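Local coordinates for protein digeranylgeranylglycerophospholipid reductase (Sulfolobus acidocaldarius, PDB 4OPC) that reduces the double bonds of geranylgeranyl chains in archaeal membrane lipid precursors, using bound FAD, to give saturated archaeols, at residues A186-I197 with W218-V229. Residues are numbered along the deposited sequence; the frame is centred on the assembly and turned at random.
Sequences AYREVLLTKEDI and WYFPKGKNKVNV. With FDA (dihydroflavine-adenine dinucleotide), chain B.
With chi1 near -179°, Asn-228 carries its amide away from its own backbone N and across Arg-188, whose chi1 of 67° and bent chi2 lay CB and CD against that amide. Arg-188 CD lies 3.5 Å from Asn-228 ND2, which sits at the edge of the guanidinium, its amide plane turned 50° from the guanidinium plane. Asn-228 OD1 takes the indole N-H of Trp-218 in the ring plane, NE1 to OD1 3.0 Å and nearly straight, while ND2 donates to the Cys-48 carbonyl. The OD1 bond probably limits rotation of the indole, whose CH2 lies 3.8 Å from C6 of the dihydroflavin, and Trp-218, with Phe-220, also lines the bound phospholipid. A leucine at Asn-228 would probably leave the Trp-218 N-H and the Cys-48 carbonyl without their mates and the indole less firmly set beside the flavin.

Strands 186-193 and 226-229 pair antiparallel, with Glu-189 opposite Val-229 and Leu-191 opposite Val-227 as hydrogen-bonded pairs. Val-190 packs CG1 against Lys-226 CG and CG2 against the Asn-228 amide. Beyond the strand, Ile-197 N bonds Lys-224 O at 2.9 Å; the Ile-197 side chain reaches to the hairpin turn, CD1 3.5 Å from Gly-223 O, with CG2 3.9 Å from Pro-221 CG and at the edge of the Tyr-219 ring. Val-227 CG2 covers a face of that ring.

Strand 183-193 lies between strands 226-234 and 261-271 of the large mixed sheet; helix 242-253 packs on the face bearing Leu-191 and Val-229, and strand 202-206 flanks the far side of the 216-221 strand.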
ATOM      1  N   ALA A 186     -12.203   1.377  -1.784  1.00 11.88           N
ATOM      2  CA  ALA A 186     -12.422   1.533  -0.357  1.00 13.20           C
ATOM      3  C   ALA A 186     -12.980   2.926  -0.076  1.00 12.94           C
ATOM      4  O   ALA A 186     -12.706   3.881  -0.806  1.00 14.75           O
ATOM      5  CB  ALA A 186     -11.139   1.279   0.412  1.00 14.67           C
ATOM      6  N   TYR A 187     -13.791   3.037   0.968  1.00 12.37           N
ATOM      7  CA  TYR A 187     -14.501   4.261   1.286  1.00 12.18           C
ATOM      8  C   TYR A 187     -14.558   4.396   2.788  1.00 13.89           C
ATOM      9  O   TYR A 187     -14.741   3.383   3.486  1.00 13.75           O
ATOM     10  CB  TYR A 187     -15.932   4.177   0.741  1.00 14.39           C
ATOM     11  CG  TYR A 187     -16.798   5.336   1.166  1.00 15.09           C
ATOM     12  CD1 TYR A 187     -16.742   6.550   0.499  1.00 15.03           C
ATOM     13  CD2 TYR A 187     -17.664   5.222   2.250  1.00 17.18           C
ATOM     14  CE1 TYR A 187     -17.515   7.607   0.896  1.00 17.25           C
ATOM     15  CE2 TYR A 187     -18.439   6.286   2.653  1.00 17.03           C
ATOM     16  CZ  TYR A 187     -18.366   7.474   1.971  1.00 16.54           C
ATOM     17  OH  TYR A 187     -19.125   8.570   2.339  1.00 20.09           O
ATOM     18  N   ARG A 188     -14.413   5.610   3.301  1.00 13.91           N
ATOM     19  CA  ARG A 188     -14.501   5.815   4.739  1.00 14.32           C
ATOM     20  C   ARG A 188     -15.084   7.169   5.102  1.00 14.97           C
ATOM     21  O   ARG A 188     -15.031   8.128   4.317  1.00 15.60           O
ATOM     22  CB  ARG A 188     -13.120   5.670   5.397  1.00 16.04           C
ATOM     23  CG  ARG A 188     -12.087   6.760   5.036  1.00 16.02           C
ATOM     24  CD  ARG A 188     -12.201   7.994   5.962  1.00 16.72           C
ATOM     25  NE  ARG A 188     -11.176   9.007   5.730  1.00 18.05           N
ATOM     26  CZ  ARG A 188     -11.224   9.912   4.760  1.00 17.44           C
ATOM     27  NH1 ARG A 188     -12.236   9.918   3.907  1.00 17.54           N
ATOM     28  NH2 ARG A 188     -10.256  10.820   4.638  1.00 18.04           N
ATOM     29  N   GLU A 189     -15.601   7.250   6.325  1.00 15.04           N
ATOM     30  CA  GLU A 189     -15.985   8.512   6.938  1.00 15.89           C
ATOM     31  C   GLU A 189     -15.336   8.642   8.306  1.00 16.26           C
ATOM     32  O   GLU A 189     -14.996   7.642   8.934  1.00 16.46           O
ATOM     33  CB  GLU A 189     -17.515   8.627   7.054  1.00 17.72           C
ATOM     34  CG  GLU A 189     -18.210   8.404   5.731  1.00 17.94           C
ATOM     35  CD  GLU A 189     -19.708   8.557   5.780  1.00 18.07           C
ATOM     36  OE1 GLU A 189     -20.301   8.455   6.882  1.00 20.07           O
ATOM     37  OE2 GLU A 189     -20.297   8.771   4.700  1.00 21.29           O
ATOM     38  N   VAL A 190     -15.123   9.870   8.756  1.00 18.10           N
ATOM     39  CA  VAL A 190     -14.745  10.094  10.141  1.00 18.60           C
ATOM     40  C   VAL A 190     -15.924  10.757  10.839  1.00 21.79           C
ATOM     41  O   VAL A 190     -16.415  11.793  10.388  1.00 23.58           O
ATOM     42  CB  VAL A 190     -13.467  10.941  10.276  1.00 19.76           C
ATOM     43  CG1 VAL A 190     -13.239  11.323  11.734  1.00 24.08           C
ATOM     44  CG2 VAL A 190     -12.280  10.174   9.735  1.00 18.84           C
ATOM     45  N   LEU A 191     -16.385  10.137  11.925  1.00 20.01           N
ATOM     46  CA  LEU A 191     -17.565  10.594  12.647  1.00 21.48           C
ATOM     47  C   LEU A 191     -17.314  10.666  14.145  1.00 23.53           C
ATOM     48  O   LEU A 191     -16.498   9.922  14.686  1.00 24.21           O
ATOM     49  CB  LEU A 191     -18.727   9.627  12.392  1.00 25.90           C
ATOM     50  CG  LEU A 191     -19.214   9.526  10.946  1.00 26.47           C
ATOM     51  CD1 LEU A 191     -19.412   8.078  10.568  1.00 33.41           C
ATOM     52  CD2 LEU A 191     -20.509  10.300  10.768  1.00 36.30           C
ATOM     53  N   LEU A 192     -18.034  11.566  14.815  1.00 25.66           N
ATOM     54  CA  LEU A 192     -18.080  11.575  16.272  1.00 26.78           C
ATOM     55  C   LEU A 192     -19.025  10.480  16.758  1.00 23.00           C
ATOM     56  O   LEU A 192     -19.943  10.084  16.038  1.00 28.57           O
ATOM     57  CB  LEU A 192     -18.561  12.935  16.783  1.00 27.53           C
ATOM     58  CG  LEU A 192     -17.730  14.129  16.313  1.00 30.65           C
ATOM     59  CD1 LEU A 192     -18.205  15.433  16.949  1.00 32.74           C
ATOM     60  CD2 LEU A 192     -16.258  13.894  16.606  1.00 30.05           C
ATOM     61  N   THR A 193     -18.790   9.975  17.967  1.00 27.55           N
ATOM     62  CA  THR A 193     -19.637   8.929  18.542  1.00 28.14           C
ATOM     63  C   THR A 193     -20.428   9.448  19.745  1.00 31.78           C
ATOM     64  O   THR A 193     -20.013  10.399  20.411  1.00 32.21           O
ATOM     65  CB  THR A 193     -18.821   7.701  18.983  1.00 31.08           C
ATOM     66  OG1 THR A 193     -17.959   8.064  20.070  1.00 31.63           O
ATOM     67  CG2 THR A 193     -17.982   7.179  17.824  1.00 26.18           C
ATOM     68  N   LYS A 194     -21.564   8.809  20.016  1.00 29.14           N
ATOM     69  CA  LYS A 194     -22.457   9.237  21.093  1.00 27.61           C
ATOM     70  C   LYS A 194     -22.072   8.598  22.418  1.00 40.84           C
ATOM     71  O   LYS A 194     -22.421   9.093  23.488  1.00 49.37           O
ATOM     72  CB  LYS A 194     -23.900   8.860  20.766  1.00 33.78           C
ATOM     73  CG  LYS A 194     -24.369   9.232  19.375  1.00 34.76           C
ATOM     74  CD  LYS A 194     -25.821   8.807  19.191  1.00 47.18           C
ATOM     75  CE  LYS A 194     -26.204   8.692  17.724  1.00 43.98           C
ATOM     76  NZ  LYS A 194     -27.601   8.199  17.566  1.00 54.35           N
ATOM     77  N   GLU A 195     -21.369   7.478  22.331  1.00 35.13           N
ATOM     78  CA  GLU A 195     -20.943   6.725  23.496  1.00 34.45           C
ATOM     79  C   GLU A 195     -19.429   6.554  23.418  1.00 34.92           C
ATOM     80  O   GLU A 195     -18.868   6.457  22.319  1.00 32.15           O
ATOM     81  CB  GLU A 195     -21.635   5.361  23.504  1.00 38.34           C
ATOM     82  CG  GLU A 195     -21.920   4.796  24.885  1.00 50.28           C
ATOM     83  CD  GLU A 195     -22.963   3.691  24.854  1.00 60.27           C
ATOM     84  OE1 GLU A 195     -23.725   3.621  23.866  1.00 75.92           O
ATOM     85  OE2 GLU A 195     -23.026   2.891  25.811  1.00 47.67           O
ATOM     86  N   ASP A 196     -18.771   6.543  24.575  1.00 31.09           N
ATOM     87  CA  ASP A 196     -17.331   6.319  24.644  1.00 31.76           C
ATOM     88  C   ASP A 196     -16.970   5.041  23.914  1.00 27.70           C
ATOM     89  O   ASP A 196     -17.676   4.035  24.000  1.00 29.78           O
ATOM     90  CB  ASP A 196     -16.848   6.224  26.093  1.00 31.27           C
ATOM     91  CG  ASP A 196     -16.901   7.553  26.815  1.00 43.79           C
ATOM     92  OD1 ASP A 196     -17.026   8.595  26.140  1.00 54.78           O
ATOM     93  OD2 ASP A 196     -16.806   7.551  28.060  1.00 56.95           O
ATOM     94  N   ILE A 197     -15.868   5.084  23.182  1.00 26.79           N
ATOM     95  CA  ILE A 197     -15.420   3.928  22.443  1.00 23.80           C
ATOM     96  C   ILE A 197     -14.716   2.937  23.361  1.00 29.40           C
ATOM     97  O   ILE A 197     -13.737   3.280  24.030  1.00 27.47           O
ATOM     98  CB  ILE A 197     -14.490   4.362  21.302  1.00 24.23           C
ATOM     99  CG1 ILE A 197     -15.259   5.267  20.334  1.00 23.73           C
ATOM    100  CG2 ILE A 197     -13.921   3.144  20.590  1.00 23.76           C
ATOM    101  CD1 ILE A 197     -14.415   5.850  19.197  1.00 23.41           C
ATOM    102  N   TRP A 218     -14.054  -1.744   8.684  1.00 12.53           N
ATOM    103  CA  TRP A 218     -13.198  -1.374   9.797  1.00 12.60           C
ATOM    104  C   TRP A 218     -13.768  -0.252  10.630  1.00 13.61           C
ATOM    105  O   TRP A 218     -14.609   0.521  10.169  1.00 14.05           O
ATOM    106  CB  TRP A 218     -11.795  -1.007   9.315  1.00 11.28           C
ATOM    107  CG  TRP A 218     -11.664   0.310   8.600  1.00 11.32           C
ATOM    108  CD1 TRP A 218     -11.532   1.545   9.172  1.00 14.29           C
ATOM    109  CD2 TRP A 218     -11.583   0.513   7.180  1.00 11.77           C
ATOM    110  NE1 TRP A 218     -11.407   2.506   8.195  1.00 13.13           N
ATOM    111  CE2 TRP A 218     -11.428   1.899   6.966  1.00 13.10           C
ATOM    112  CE3 TRP A 218     -11.644  -0.342   6.071  1.00 12.39           C
ATOM    113  CZ2 TRP A 218     -11.315   2.446   5.687  1.00 13.14           C
ATOM    114  CZ3 TRP A 218     -11.544   0.196   4.811  1.00 12.47           C
ATOM    115  CH2 TRP A 218     -11.374   1.582   4.626  1.00 12.57           C
ATOM    116  N   TYR A 219     -13.266  -0.156  11.858  1.00 13.81           N
ATOM    117  CA  TYR A 219     -13.671   0.847  12.829  1.00 13.57           C
ATOM    118  C   TYR A 219     -12.371   1.191  13.558  1.00 12.56           C
ATOM    119  O   TYR A 219     -11.922   0.440  14.431  1.00 15.38           O
ATOM    120  CB  TYR A 219     -14.740   0.229  13.749  1.00 15.29           C
ATOM    121  CG  TYR A 219     -15.312   1.096  14.853  1.00 15.81           C
ATOM    122  CD1 TYR A 219     -14.619   1.287  16.041  1.00 16.75           C
ATOM    123  CD2 TYR A 219     -16.582   1.656  14.735  1.00 18.00           C
ATOM    124  CE1 TYR A 219     -15.157   2.035  17.073  1.00 19.34           C
ATOM    125  CE2 TYR A 219     -17.133   2.412  15.768  1.00 19.15           C
ATOM    126  CZ  TYR A 219     -16.410   2.593  16.932  1.00 19.87           C
ATOM    127  OH  TYR A 219     -16.921   3.331  17.978  1.00 25.29           O
ATOM    128  N   PHE A 220     -11.748   2.298  13.152  1.00 14.47           N
ATOM    129  CA  PHE A 220     -10.426   2.685  13.641  1.00 13.80           C
ATOM    130  C   PHE A 220     -10.595   3.920  14.537  1.00 17.21           C
ATOM    131  O   PHE A 220     -10.784   5.032  14.024  1.00 17.34           O
ATOM    132  CB  PHE A 220      -9.504   3.056  12.462  1.00 15.60           C
ATOM    133  CG  PHE A 220      -9.024   1.889  11.628  1.00 13.75           C
ATOM    134  CD1 PHE A 220      -9.336   0.572  11.934  1.00 13.30           C
ATOM    135  CD2 PHE A 220      -8.223   2.136  10.527  1.00 13.87           C
ATOM    136  CE1 PHE A 220      -8.859  -0.471  11.144  1.00 14.23           C
ATOM    137  CE2 PHE A 220      -7.749   1.112   9.743  1.00 13.60           C
ATOM    138  CZ  PHE A 220      -8.058  -0.198  10.048  1.00 14.04           C
ATOM    139  N   PRO A 221     -10.526   3.745  15.872  1.00 16.73           N
ATOM    140  CA  PRO A 221     -10.752   4.920  16.727  1.00 17.86           C
ATOM    141  C   PRO A 221      -9.652   5.966  16.580  1.00 20.00           C
ATOM    142  O   PRO A 221      -8.458   5.636  16.530  1.00 19.57           O
ATOM    143  CB  PRO A 221     -10.742   4.336  18.146  1.00 20.01           C
ATOM    144  CG  PRO A 221     -11.083   2.857  17.960  1.00 16.95           C
ATOM    145  CD  PRO A 221     -10.406   2.504  16.659  1.00 16.17           C
ATOM    146  N   LYS A 222     -10.076   7.222  16.505  1.00 19.67           N
ATOM    147  CA  LYS A 222      -9.167   8.364  16.456  1.00 21.94           C
ATOM    148  C   LYS A 222      -9.198   9.152  17.767  1.00 23.87           C
ATOM    149  O   LYS A 222      -8.644  10.253  17.857  1.00 25.46           O
ATOM    150  CB  LYS A 222      -9.539   9.275  15.288  1.00 23.04           C
ATOM    151  CG  LYS A 222      -9.078   8.759  13.927  1.00 25.71           C
ATOM    152  CD  LYS A 222      -9.475   9.727  12.817  1.00 27.94           C
ATOM    153  CE  LYS A 222      -8.822   9.376  11.489  1.00 24.33           C
ATOM    154  NZ  LYS A 222      -7.374   9.746  11.455  1.00 23.80           N
ATOM    155  N   GLY A 223      -9.841   8.575  18.776  1.00 21.74           N
ATOM    156  CA  GLY A 223      -9.994   9.200  20.076  1.00 23.89           C
ATOM    157  C   GLY A 223     -11.036   8.412  20.842  1.00 24.30           C
ATOM    158  O   GLY A 223     -11.454   7.337  20.400  1.00 24.64           O
ATOM    159  N   LYS A 224     -11.465   8.948  21.979  1.00 24.48           N
ATOM    160  CA  LYS A 224     -12.456   8.281  22.807  1.00 25.97           C
ATOM    161  C   LYS A 224     -13.854   8.407  22.209  1.00 28.33           C
ATOM    162  O   LYS A 224     -14.750   7.630  22.544  1.00 27.85           O
ATOM    163  CB  LYS A 224     -12.445   8.874  24.217  1.00 30.62           C
ATOM    164  CG  LYS A 224     -11.169   8.611  25.005  1.00 37.35           C
ATOM    165  CD  LYS A 224     -11.259   7.292  25.749  1.00 64.46           C
ATOM    166  CE  LYS A 224     -12.435   7.286  26.712  1.00 47.50           C
ATOM    167  NZ  LYS A 224     -12.706   5.924  27.257  1.00 47.24           N
ATOM    168  N   ASN A 225     -14.037   9.391  21.333  1.00 24.53           N
ATOM    169  CA  ASN A 225     -15.352   9.709  20.784  1.00 28.57           C
ATOM    170  C   ASN A 225     -15.303  10.084  19.306  1.00 24.99           C
ATOM    171  O   ASN A 225     -16.133  10.846  18.822  1.00 27.41           O
ATOM    172  CB  ASN A 225     -16.018  10.839  21.583  1.00 29.55           C
ATOM    173  CG  ASN A 225     -16.484  10.391  22.959  1.00 37.42           C
ATOM    174  OD1 ASN A 225     -17.598   9.886  23.119  1.00 44.80           O
ATOM    175  ND2 ASN A 225     -15.632  10.573  23.958  1.00 33.65           N
ATOM    176  N   LYS A 226     -14.327   9.539  18.586  1.00 22.87           N
ATOM    177  CA  LYS A 226     -14.169   9.850  17.173  1.00 23.87           C
ATOM    178  C   LYS A 226     -13.607   8.629  16.471  1.00 20.53           C
ATOM    179  O   LYS A 226     -12.700   7.980  16.983  1.00 23.28           O
ATOM    180  CB  LYS A 226     -13.246  11.056  16.979  1.00 24.38           C
ATOM    181  CG  LYS A 226     -13.031  11.443  15.515  1.00 23.07           C
ATOM    182  CD  LYS A 226     -12.426  12.838  15.342  1.00 32.95           C
ATOM    183  CE  LYS A 226     -11.128  13.001  16.112  1.00 44.38           C
ATOM    184  NZ  LYS A 226     -10.610  14.406  16.020  1.00 34.87           N
ATOM    185  N   VAL A 227     -14.158   8.303  15.308  1.00 19.53           N
ATOM    186  CA  VAL A 227     -13.787   7.066  14.634  1.00 17.08           C
ATOM    187  C   VAL A 227     -13.726   7.220  13.120  1.00 17.81           C
ATOM    188  O   VAL A 227     -14.526   7.935  12.523  1.00 18.74           O
ATOM    189  CB  VAL A 227     -14.749   5.900  15.033  1.00 19.89           C
ATOM    190  CG1 VAL A 227     -16.182   6.172  14.574  1.00 21.02           C
ATOM    191  CG2 VAL A 227     -14.256   4.560  14.485  1.00 17.42           C
ATOM    192  N   ASN A 228     -12.736   6.560  12.526  1.00 16.07           N
ATOM    193  CA  ASN A 228     -12.620   6.389  11.082  1.00 15.19           C
ATOM    194  C   ASN A 228     -13.233   5.017  10.759  1.00 14.39           C
ATOM    195  O   ASN A 228     -12.698   3.977  11.156  1.00 15.39           O
ATOM    196  CB  ASN A 228     -11.128   6.501  10.685  1.00 14.72           C
ATOM    197  CG  ASN A 228     -10.875   6.362   9.190  1.00 14.58           C
ATOM    198  OD1 ASN A 228     -11.380   5.449   8.535  1.00 14.67           O
ATOM    199  ND2 ASN A 228     -10.052   7.261   8.652  1.00 15.30           N
ATOM    200  N   VAL A 229     -14.384   5.029  10.096  1.00 14.53           N
ATOM    201  CA  VAL A 229     -15.120   3.795   9.810  1.00 13.25           C
ATOM    202  C   VAL A 229     -15.274   3.647   8.301  1.00 13.56           C
ATOM    203  O   VAL A 229     -15.580   4.611   7.599  1.00 15.07           O
ATOM    204  CB  VAL A 229     -16.497   3.750  10.548  1.00 16.30           C
ATOM    205  CG1 VAL A 229     -17.275   5.041  10.341  1.00 23.12           C
ATOM    206  CG2 VAL A 229     -17.307   2.549  10.101  1.00 16.68           C
TER
HETATM  207  PA  FDA B 501      -1.122   9.087  -2.680  1.00 11.70           P
HETATM  208  O1A FDA B 501      -2.282   8.801  -3.551  1.00 12.00           O
HETATM  209  O2A FDA B 501      -1.394   9.327  -1.200  1.00 12.71           O
HETATM  210  O5B FDA B 501      -0.361  10.359  -3.236  1.00 11.03           O
HETATM  211  C5B FDA B 501      -0.180  10.545  -4.654  1.00 11.04           C
HETATM  212  C4B FDA B 501       0.013  12.019  -4.892  1.00 11.70           C
HETATM  213  O4B FDA B 501       0.391  12.237  -6.266  1.00 11.74           O
HETATM  214  C3B FDA B 501      -1.225  12.885  -4.636  1.00 12.68           C
HETATM  215  O3B FDA B 501      -0.966  13.867  -3.634  1.00 12.98           O
HETATM  216  C2B FDA B 501      -1.567  13.460  -6.024  1.00 12.65           C
HETATM  217  O2B FDA B 501      -2.095  14.776  -5.956  1.00 13.64           O
HETATM  218  C1B FDA B 501      -0.211  13.435  -6.713  1.00 11.82           C
HETATM  219  N9A FDA B 501      -0.207  13.369  -8.169  1.00 11.73           N
HETATM  220  C8A FDA B 501      -0.760  12.390  -8.958  1.00 11.96           C
HETATM  221  N7A FDA B 501      -0.530  12.546 -10.241  1.00 11.86           N
HETATM  222  C5A FDA B 501       0.237  13.700 -10.298  1.00 11.31           C
HETATM  223  C6A FDA B 501       0.852  14.376 -11.370  1.00 11.73           C
HETATM  224  N6A FDA B 501       0.830  13.942 -12.632  1.00 13.27           N
HETATM  225  N1A FDA B 501       1.589  15.465 -11.079  1.00 11.89           N
HETATM  226  C2A FDA B 501       1.650  15.883  -9.811  1.00 12.57           C
HETATM  227  N3A FDA B 501       1.148  15.309  -8.715  1.00 12.19           N
HETATM  228  C4A FDA B 501       0.472  14.197  -9.028  1.00 11.53           C
HETATM  229  N1  FDA B 501      -2.844   2.399   4.326  1.00 10.95           N
HETATM  230  C2  FDA B 501      -2.378   2.342   5.615  1.00 11.33           C
HETATM  231  O2  FDA B 501      -1.180   2.232   5.857  1.00 11.95           O
HETATM  232  N3  FDA B 501      -3.304   2.446   6.620  1.00 11.51           N
HETATM  233  C4  FDA B 501      -4.676   2.490   6.488  1.00 11.85           C
HETATM  234  O4  FDA B 501      -5.376   2.719   7.472  1.00 12.91           O
HETATM  235  C4X FDA B 501      -5.107   2.482   5.143  1.00 11.30           C
HETATM  236  N5  FDA B 501      -6.443   2.558   4.880  1.00 11.23           N
HETATM  237  C5X FDA B 501      -6.884   2.887   3.615  1.00 10.87           C
HETATM  238  C6  FDA B 501      -8.208   3.239   3.398  1.00 11.82           C
HETATM  239  C7  FDA B 501      -8.656   3.660   2.155  1.00 11.46           C
HETATM  240  C7M FDA B 501     -10.071   4.155   2.008  1.00 12.64           C
HETATM  241  C8  FDA B 501      -7.761   3.688   1.074  1.00 11.22           C
HETATM  242  C8M FDA B 501      -8.201   4.208  -0.274  1.00 13.20           C
HETATM  243  C9  FDA B 501      -6.431   3.315   1.282  1.00 10.98           C
HETATM  244  C9A FDA B 501      -5.978   2.937   2.540  1.00 10.94           C
HETATM  245  N10 FDA B 501      -4.631   2.594   2.795  1.00 10.59           N
HETATM  246  C10 FDA B 501      -4.193   2.490   4.098  1.00 11.36           C
HETATM  247  C1' FDA B 501      -3.601   2.660   1.729  1.00 10.80           C
HETATM  248  C2' FDA B 501      -2.828   3.990   1.800  1.00 11.01           C
HETATM  249  O2' FDA B 501      -3.729   5.088   1.970  1.00 11.03           O
HETATM  250  C3' FDA B 501      -2.028   4.212   0.513  1.00 11.05           C
HETATM  251  O3' FDA B 501      -1.325   3.014   0.215  1.00 10.86           O
HETATM  252  C4' FDA B 501      -0.979   5.331   0.578  1.00 11.09           C
HETATM  253  O4' FDA B 501      -1.524   6.533   1.122  1.00 11.32           O
HETATM  254  C5' FDA B 501      -0.381   5.601  -0.783  1.00 10.85           C
HETATM  255  O5' FDA B 501       0.521   6.724  -0.710  1.00 10.69           O
HETATM  256  P   FDA B 501       1.149   7.316  -2.046  1.00 10.86           P
HETATM  257  O1P FDA B 501       2.028   8.425  -1.637  1.00 10.79           O
HETATM  258  O2P FDA B 501       1.741   6.220  -2.920  1.00 10.79           O
HETATM  259  O3P FDA B 501      -0.102   7.856  -2.884  1.00 10.86           O